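Local coordinates for copper-containing nitrite reductase (Hyphomicrobium denitrificans 1NES1, PDB 6TFO), which probably reduces nitrite to nitric oxide at copper centres, taking electrons from a cytochrome c, at residues Glu140-Pro152 against Asn332-Leu344. Residues are numbered along the deposited sequence; the frame is centred on the assembly and turned at random.
Sequences EMPSTAADITRDP and NGSVGALTRTHPL
His342 and Thr149 lie at the heart of a largely buried, polar contact in which the linker after strand 128-134 of the N-terminal cupredoxin domain lies against the short helix 337-341 and its flanking loops. An imidazole suits this place because both its nitrogens are used. His342 NE2 donates to Asp147 OD2 (2.8 Å, nearly straight at 168°) from the syn side, with carboxylate and ring almost coplanar. His342 ND1, also at the ring edge, donates to the anti lone pair of Asp151 OD2, less straight at 149°, and this carboxylate stands 81° to the ring. Two acids so placed fix the ring's rotation and would tend to favour a protonated imidazole. Asp147 also folds its own chain into an Asx turn, OD1 accepting from Thr149 N.

Thr149 suits a mixed site, with a methyl beside a hydroxyl. With CG2 anti to the backbone N, Thr149 CG2 presses on Ala337 CB at 3.5 Å and lies near His342 CD2. Thr149 OG1 hydrogen-bonds Ser334 OG (2.8 Å) and also lies 3.0 Å from Asn332 O. Asn332 ND2 donates to Arg150 O at 2.9 Å, and Pro152, a compact apolar ring, sets CG against Leu344 CD1 (3.6 Å). At the exposed margin, Arg340 NE approaches OE2 of poorly ordered Glu140 from above the carboxylate plane in a salt bridge.

Around the contact, Ile148 packs on Leu176 of strand 166-181 and Tyr188 of strand 184-191, Arg150 NE hydrogen-bonds Pro196 O, and Asn332 and Leu344 rest on strand 293-302.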
loop_
_atom_site.group_PDB
_atom_site.type_symbol
_atom_site.label_atom_id
_atom_site.label_comp_id
_atom_site.label_asym_id
_atom_site.label_seq_id
_atom_site.Cartn_x
_atom_site.Cartn_y
_atom_site.Cartn_z
ATOM N N GLU C 140 29.335 -30.920 -0.169
ATOM C CA GLU C 140 28.319 -30.542 0.853
ATOM C C GLU C 140 28.883 -29.370 1.654
ATOM O O GLU C 140 30.092 -29.357 1.876
ATOM C CB GLU C 140 27.938 -31.715 1.760
ATOM C CG GLU C 140 26.445 -31.781 1.986
ATOM C CD GLU C 140 25.976 -32.938 2.845
ATOM O OE1 GLU C 140 26.583 -34.026 2.768
ATOM O OE2 GLU C 140 24.990 -32.743 3.577
ATOM N N MET C 141 28.044 -28.413 2.035
ATOM C CA MET C 141 28.485 -27.235 2.819
ATOM C C MET C 141 28.823 -27.682 4.239
ATOM O O MET C 141 27.976 -28.241 4.912
ATOM C CB MET C 141 27.401 -26.151 2.857
ATOM C CG MET C 141 27.668 -25.019 1.877
ATOM S SD MET C 141 29.189 -24.116 2.295
ATOM C CE MET C 141 28.532 -22.898 3.440
ATOM N N PRO C 142 30.062 -27.487 4.741
ATOM C CA PRO C 142 30.362 -27.788 6.142
ATOM C C PRO C 142 29.300 -27.198 7.086
ATOM O O PRO C 142 28.999 -26.071 6.981
ATOM C CB PRO C 142 31.753 -27.178 6.404
ATOM C CG PRO C 142 32.192 -26.534 5.085
ATOM C CD PRO C 142 31.240 -27.005 4.005
ATOM N N SER C 143 28.741 -28.004 7.974
ATOM C CA SER C 143 27.637 -27.591 8.871
ATOM C C SER C 143 28.173 -26.630 9.935
ATOM O O SER C 143 29.366 -26.621 10.194
ATOM C CB SER C 143 26.938 -28.776 9.477
ATOM O OG SER C 143 27.713 -29.327 10.512
ATOM N N THR C 144 27.274 -25.849 10.516
ATOM C CA THR C 144 27.521 -24.758 11.486
ATOM C C THR C 144 27.000 -25.180 12.855
ATOM O O THR C 144 27.602 -24.770 13.855
ATOM C CB THR C 144 26.766 -23.518 10.993
ATOM O OG1 THR C 144 27.674 -22.925 10.074
ATOM C CG2 THR C 144 26.335 -22.535 12.063
ATOM N N ALA C 145 25.898 -25.949 12.878
ATOM C CA ALA C 145 25.162 -26.378 14.091
ATOM C C ALA C 145 25.241 -27.900 14.242
ATOM O O ALA C 145 25.693 -28.578 13.273
ATOM C CB ALA C 145 23.742 -25.897 14.000
ATOM N N ALA C 146 24.827 -28.410 15.408
ATOM C CA ALA C 146 24.780 -29.854 15.742
ATOM C C ALA C 146 23.932 -30.581 14.695
ATOM O O ALA C 146 22.918 -29.984 14.231
ATOM C CB ALA C 146 24.220 -30.055 17.126
ATOM N N ASP C 147 24.347 -31.790 14.302
ATOM C CA ASP C 147 23.496 -32.745 13.541
ATOM C C ASP C 147 22.425 -33.265 14.504
ATOM O O ASP C 147 22.809 -33.976 15.443
ATOM C CB ASP C 147 24.332 -33.872 12.930
ATOM C CG ASP C 147 23.513 -35.074 12.493
ATOM O OD1 ASP C 147 22.330 -34.894 12.170
ATOM O OD2 ASP C 147 24.059 -36.176 12.491
ATOM N N ILE C 148 21.149 -32.907 14.290
ATOM C CA ILE C 148 20.005 -33.295 15.175
ATOM C C ILE C 148 19.177 -34.433 14.540
ATOM O O ILE C 148 18.141 -34.836 15.124
ATOM C CB ILE C 148 19.144 -32.063 15.539
ATOM C CG1 ILE C 148 18.710 -31.228 14.329
ATOM C CG2 ILE C 148 19.874 -31.217 16.569
ATOM C CD1 ILE C 148 17.707 -31.888 13.425
ATOM N N THR C 149 19.605 -34.953 13.393
ATOM C CA THR C 149 18.915 -36.051 12.677
ATOM C C THR C 149 19.197 -37.381 13.389
ATOM O O THR C 149 20.379 -37.787 13.465
ATOM C CB THR C 149 19.338 -36.085 11.207
ATOM O OG1 THR C 149 18.821 -34.893 10.609
ATOM C CG2 THR C 149 18.850 -37.318 10.474
ATOM N N ARG C 150 18.140 -38.029 13.880
ATOM C CA ARG C 150 18.134 -39.451 14.310
ATOM C C ARG C 150 18.455 -40.369 13.126
ATOM O O ARG C 150 17.714 -40.351 12.127
ATOM C CB ARG C 150 16.758 -39.812 14.857
ATOM C CG ARG C 150 16.639 -41.255 15.339
ATOM C CD ARG C 150 17.424 -41.501 16.603
ATOM N NE ARG C 150 16.925 -40.691 17.702
ATOM C CZ ARG C 150 17.550 -40.534 18.856
ATOM N NH1 ARG C 150 18.709 -41.129 19.063
ATOM N NH2 ARG C 150 17.030 -39.767 19.795
ATOM N N ASP C 151 19.509 -41.172 13.221
ATOM C CA ASP C 151 19.761 -42.211 12.194
ATOM C C ASP C 151 18.546 -43.136 12.204
ATOM O O ASP C 151 18.041 -43.473 13.273
ATOM C CB ASP C 151 21.082 -42.942 12.428
ATOM C CG ASP C 151 21.471 -43.737 11.199
ATOM O OD1 ASP C 151 20.932 -44.855 11.022
ATOM O OD2 ASP C 151 22.233 -43.186 10.378
ATOM N N PRO C 152 17.999 -43.554 11.041
ATOM C CA PRO C 152 16.816 -44.421 11.036
ATOM C C PRO C 152 17.103 -45.854 11.534
ATOM O O PRO C 152 16.178 -46.560 11.865
ATOM C CB PRO C 152 16.379 -44.373 9.567
ATOM C CG PRO C 152 17.672 -44.169 8.810
ATOM C CD PRO C 152 18.480 -43.241 9.691
ATOM N N ASN C 332 12.890 -37.099 10.228
ATOM C CA ASN C 332 13.982 -37.190 11.231
ATOM C C ASN C 332 14.744 -35.861 11.227
ATOM O O ASN C 332 15.994 -35.878 11.183
ATOM C CB ASN C 332 14.898 -38.395 10.971
ATOM C CG ASN C 332 14.216 -39.742 11.127
ATOM O OD1 ASN C 332 12.994 -39.851 11.067
ATOM N ND2 ASN C 332 14.995 -40.788 11.321
ATOM N N GLY C 333 14.012 -34.750 11.223
ATOM C CA GLY C 333 14.495 -33.477 11.795
ATOM C C GLY C 333 15.124 -32.492 10.823
ATOM O O GLY C 333 15.228 -31.325 11.206
ATOM N N SER C 334 15.560 -32.901 9.635
ATOM C CA SER C 334 16.389 -32.029 8.769
ATOM C C SER C 334 16.135 -32.319 7.289
ATOM O O SER C 334 15.695 -33.426 6.947
ATOM C CB SER C 334 17.862 -32.152 9.106
ATOM O OG SER C 334 18.461 -33.233 8.401
ATOM N N VAL C 335 16.395 -31.321 6.446
ATOM C CA VAL C 335 16.468 -31.505 4.974
ATOM C C VAL C 335 17.725 -32.336 4.721
ATOM O O VAL C 335 18.769 -32.015 5.320
ATOM C CB VAL C 335 16.485 -30.166 4.214
ATOM C CG1 VAL C 335 16.472 -30.380 2.710
ATOM C CG2 VAL C 335 15.331 -29.264 4.637
ATOM N N GLY C 336 17.583 -33.405 3.941
ATOM C CA GLY C 336 18.650 -34.367 3.633
ATOM C C GLY C 336 18.854 -35.418 4.720
ATOM O O GLY C 336 19.756 -36.271 4.543
ATOM N N ALA C 337 18.080 -35.382 5.807
ATOM C CA ALA C 337 18.151 -36.353 6.924
ATOM C C ALA C 337 18.309 -37.780 6.381
ATOM O O ALA C 337 19.273 -38.438 6.763
ATOM C CB ALA C 337 16.926 -36.242 7.786
ATOM N N LEU C 338 17.406 -38.221 5.501
ATOM C CA LEU C 338 17.309 -39.629 5.039
ATOM C C LEU C 338 17.766 -39.752 3.582
ATOM O O LEU C 338 17.502 -40.815 2.990
ATOM C CB LEU C 338 15.861 -40.098 5.175
ATOM C CG LEU C 338 15.286 -40.066 6.588
ATOM C CD1 LEU C 338 14.059 -40.949 6.665
ATOM C CD2 LEU C 338 16.317 -40.469 7.638
ATOM N N THR C 339 18.418 -38.716 3.037
ATOM C CA THR C 339 19.042 -38.758 1.686
ATOM C C THR C 339 20.565 -38.583 1.792
ATOM O O THR C 339 21.270 -39.412 1.240
ATOM C CB THR C 339 18.435 -37.713 0.746
ATOM O OG1 THR C 339 18.718 -36.441 1.331
ATOM C CG2 THR C 339 16.947 -37.904 0.522
ATOM N N ARG C 340 21.050 -37.534 2.455
ATOM C CA ARG C 340 22.492 -37.180 2.500
ATOM C C ARG C 340 23.103 -37.659 3.823
ATOM O O ARG C 340 24.079 -38.414 3.771
ATOM C CB ARG C 340 22.693 -35.672 2.312
ATOM C CG ARG C 340 22.330 -35.114 0.936
ATOM C CD ARG C 340 22.686 -33.628 0.746
ATOM N NE ARG C 340 22.656 -32.816 1.974
ATOM C CZ ARG C 340 21.747 -31.898 2.312
ATOM N NH1 ARG C 340 21.865 -31.278 3.474
ATOM N NH2 ARG C 340 20.734 -31.605 1.516
ATOM N N THR C 341 22.574 -37.242 4.972
ATOM C CA THR C 341 23.278 -37.406 6.271
ATOM C C THR C 341 23.071 -38.818 6.841
ATOM O O THR C 341 24.055 -39.367 7.353
ATOM C CB THR C 341 22.916 -36.282 7.250
ATOM O OG1 THR C 341 21.510 -36.076 7.190
ATOM C CG2 THR C 341 23.620 -34.980 6.930
ATOM N N HIS C 342 21.864 -39.389 6.793
ATOM C CA HIS C 342 21.559 -40.699 7.430
ATOM C C HIS C 342 20.552 -41.486 6.597
ATOM O O HIS C 342 19.440 -41.757 7.053
ATOM C CB HIS C 342 21.010 -40.482 8.850
ATOM C CG HIS C 342 21.926 -39.765 9.785
ATOM N ND1 HIS C 342 22.816 -40.430 10.584
ATOM C CD2 HIS C 342 22.054 -38.457 10.091
ATOM C CE1 HIS C 342 23.472 -39.564 11.326
ATOM N NE2 HIS C 342 23.011 -38.349 11.050
ATOM N N PRO C 343 20.879 -41.896 5.356
ATOM C CA PRO C 343 19.941 -42.680 4.555
ATOM C C PRO C 343 19.780 -44.101 5.120
ATOM O O PRO C 343 20.551 -44.482 6.012
ATOM C CB PRO C 343 20.532 -42.661 3.133
ATOM C CG PRO C 343 22.000 -42.389 3.348
ATOM C CD PRO C 343 22.128 -41.613 4.650
ATOM N N LEU C 344 18.766 -44.818 4.617
ATOM C CA LEU C 344 18.464 -46.235 4.943
ATOM C C LEU C 344 19.267 -47.118 3.977
ATOM O O LEU C 344 19.305 -46.802 2.754
ATOM C CB LEU C 344 16.960 -46.497 4.805
ATOM C CG LEU C 344 16.055 -45.853 5.860
ATOM C CD1 LEU C 344 15.921 -44.352 5.647
ATOM C CD2 LEU C 344 14.682 -46.484 5.842
#